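Side-chain contact in endoglucanase (Uncultured bacterium, PDB 3X17), which probably hydrolyses internal beta-1,4-glucosidic bonds of cellulose, as a family 9 glycoside hydrolase with an N-terminal Ig-like domain: residues A[34-39]-A[420-425]. Sequence-based numbering, arbitrary orientation.
Sequences VLALAP and SGYGVP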
ATOM      1  N   VAL A  34      21.441 -11.410   2.673  1.00 40.97           N
ATOM      2  CA  VAL A  34      21.654 -11.177   4.085  1.00 39.52           C
ATOM      3  C   VAL A  34      21.747 -12.541   4.713  1.00 41.22           C
ATOM      4  O   VAL A  34      20.880 -13.391   4.489  1.00 39.69           O
ATOM      5  CB  VAL A  34      20.521 -10.348   4.717  1.00 38.80           C
ATOM      6  CG1 VAL A  34      20.630 -10.320   6.234  1.00 40.11           C
ATOM      7  CG2 VAL A  34      20.519  -8.932   4.157  1.00 41.10           C
ATOM      8  N   LEU A  35      22.871 -12.776   5.386  1.00 41.32           N
ATOM      9  CA  LEU A  35      23.093 -13.986   6.154  1.00 40.84           C
ATOM     10  C   LEU A  35      22.697 -13.714   7.601  1.00 40.87           C
ATOM     11  O   LEU A  35      23.306 -12.893   8.271  1.00 38.56           O
ATOM     12  CB  LEU A  35      24.578 -14.378   6.096  1.00 41.15           C
ATOM     13  CG  LEU A  35      24.943 -15.594   6.971  1.00 44.54           C
ATOM     14  CD1 LEU A  35      24.332 -16.870   6.379  1.00 40.91           C
ATOM     15  CD2 LEU A  35      26.466 -15.744   7.109  1.00 44.66           C
ATOM     16  N   ALA A  36      21.637 -14.354   8.065  1.00 41.85           N
ATOM     17  CA  ALA A  36      21.206 -14.137   9.438  1.00 45.01           C
ATOM     18  C   ALA A  36      21.530 -15.373  10.242  1.00 45.58           C
ATOM     19  O   ALA A  36      21.099 -16.462   9.892  1.00 44.69           O
ATOM     20  CB  ALA A  36      19.710 -13.822   9.505  1.00 43.52           C
ATOM     21  N   LEU A  37      22.265 -15.190  11.335  1.00 49.39           N
ATOM     22  CA  LEU A  37      22.573 -16.292  12.249  1.00 53.46           C
ATOM     23  C   LEU A  37      21.411 -16.618  13.180  1.00 56.03           C
ATOM     24  O   LEU A  37      20.770 -15.721  13.740  1.00 56.93           O
ATOM     25  CB  LEU A  37      23.816 -15.973  13.083  1.00 52.75           C
ATOM     26  CG  LEU A  37      25.126 -15.861  12.318  1.00 55.36           C
ATOM     27  CD1 LEU A  37      26.284 -15.540  13.272  1.00 59.08           C
ATOM     28  CD2 LEU A  37      25.380 -17.149  11.546  1.00 57.38           C
ATOM     29  N   ALA A  38      21.239 -17.894  13.434  1.00 60.31           N
ATOM     30  CA  ALA A  38      20.459 -18.379  14.550  1.00 63.54           C
ATOM     31  C   ALA A  38      20.495 -17.511  15.807  1.00 65.85           C
ATOM     32  O   ALA A  38      21.552 -17.283  16.376  1.00 65.86           O
ATOM     33  CB  ALA A  38      20.975 -19.719  14.928  1.00 62.14           C
ATOM     34  N   PRO A  39      19.338 -17.048  16.257  1.00 68.64           N
ATOM     35  CA  PRO A  39      19.269 -16.274  17.508  1.00 70.72           C
ATOM     36  C   PRO A  39      20.110 -16.816  18.669  1.00 72.18           C
ATOM     37  O   PRO A  39      20.954 -16.098  19.216  1.00 72.54           O
ATOM     38  CB  PRO A  39      17.774 -16.292  17.858  1.00 71.15           C
ATOM     39  CG  PRO A  39      17.077 -16.429  16.500  1.00 70.05           C
ATOM     40  CD  PRO A  39      18.086 -16.961  15.495  1.00 68.65           C
ATOM     41  N   SER A 420      18.730  -0.285  10.923  1.00 40.62           N
ATOM     42  CA  SER A 420      17.900  -1.474  10.786  1.00 37.23           C
ATOM     43  C   SER A 420      18.547  -2.512   9.892  1.00 36.80           C
ATOM     44  O   SER A 420      18.640  -2.343   8.682  1.00 35.21           O
ATOM     45  CB  SER A 420      16.517  -1.116  10.243  1.00 37.01           C
ATOM     46  OG  SER A 420      15.707  -2.279  10.109  1.00 36.10           O
ATOM     47  N   GLY A 421      18.935  -3.625  10.486  1.00 36.67           N
ATOM     48  CA  GLY A 421      19.720  -4.596   9.751  1.00 39.31           C
ATOM     49  C   GLY A 421      19.007  -5.074   8.501  1.00 38.86           C
ATOM     50  O   GLY A 421      19.628  -5.229   7.466  1.00 38.45           O
ATOM     51  N   TYR A 422      17.689  -5.272   8.571  1.00 39.65           N
ATOM     52  CA  TYR A 422      16.968  -5.780   7.406  1.00 38.68           C
ATOM     53  C   TYR A 422      16.474  -4.717   6.421  1.00 39.75           C
ATOM     54  O   TYR A 422      15.771  -5.055   5.456  1.00 41.37           O
ATOM     55  CB  TYR A 422      15.801  -6.657   7.833  1.00 38.10           C
ATOM     56  CG  TYR A 422      16.219  -7.979   8.398  1.00 36.89           C
ATOM     57  CD1 TYR A 422      16.543  -9.053   7.547  1.00 40.27           C
ATOM     58  CD2 TYR A 422      16.311  -8.166   9.765  1.00 34.84           C
ATOM     59  CE1 TYR A 422      16.897 -10.275   8.049  1.00 35.79           C
ATOM     60  CE2 TYR A 422      16.697  -9.393  10.290  1.00 37.99           C
ATOM     61  CZ  TYR A 422      17.004 -10.441   9.428  1.00 38.23           C
ATOM     62  OH  TYR A 422      17.274 -11.697   9.942  1.00 34.92           O
ATOM     63  N   GLY A 423      16.739  -3.441   6.698  1.00 38.03           N
ATOM     64  CA  GLY A 423      16.236  -2.386   5.823  1.00 36.26           C
ATOM     65  C   GLY A 423      14.932  -1.734   6.263  1.00 36.13           C
ATOM     66  O   GLY A 423      14.709  -0.571   5.979  1.00 33.73           O
ATOM     67  N   VAL A 424      14.082  -2.470   6.976  1.00 37.83           N
ATOM     68  CA  VAL A 424      12.729  -1.984   7.295  1.00 37.18           C
ATOM     69  C   VAL A 424      12.821  -0.832   8.276  1.00 35.06           C
ATOM     70  O   VAL A 424      13.489  -0.945   9.291  1.00 35.43           O
ATOM     71  CB  VAL A 424      11.806  -3.109   7.856  1.00 37.98           C
ATOM     72  CG1 VAL A 424      12.412  -3.763   9.090  1.00 38.32           C
ATOM     73  CG2 VAL A 424      10.420  -2.539   8.201  1.00 36.02           C
ATOM     74  N   PRO A 425      12.271   0.333   7.905  1.00 36.08           N
ATOM     75  CA  PRO A 425      12.454   1.555   8.698  1.00 35.36           C
ATOM     76  C   PRO A 425      11.523   1.624   9.894  1.00 34.15           C
ATOM     77  O   PRO A 425      10.909   2.666  10.155  1.00 34.19           O
ATOM     78  CB  PRO A 425      12.159   2.685   7.696  1.00 35.76           C
ATOM     79  CG  PRO A 425      11.374   2.033   6.594  1.00 33.48           C
ATOM     80  CD  PRO A 425      11.414   0.556   6.729  1.00 34.95           C
TER
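Val34 and Ala36, on strand 32-37, meet Tyr422 of a type I turn running from Ser420 to Gly423, the nearest CA atoms across the contact being those of Val34 and Tyr422, 7.9 Å apart. The turn is closed by a hydrogen bond from Gly423 N to Ser420 O (3.0 Å), and Ser420 OG donates a hydrogen bond to Val424 O (2.7 Å), just beyond the turn. The tyrosine bridges the gap: with CG beside its backbone N (chi1 -71°), the ring extends from the turn to the strand. Val34 CG1, set anti to its own N (chi1 170°), lies obliquely against the ring, 4.2 Å from CE1 of Tyr422. Further out, the methyl CB of Ala36 sits 3.3 Å from Tyr422 OH and 4.3 Å from its CZ. Leu19 and Leu83, from the two strands flanking 32-37, also touch the ring, while the hydroxyl is hydrogen-bonded to Asp81 OD2. The contact thus joins strand 32-37 of the Ig-like domain to the loop between helices 396-418 and 435-452 of the catalytic (alpha/alpha)6 barrel. No hydrogen bond links the two segments; they meet by van der Waals packing alone, while Asp81 satisfies the buried hydroxyl from within the Ig-like domain.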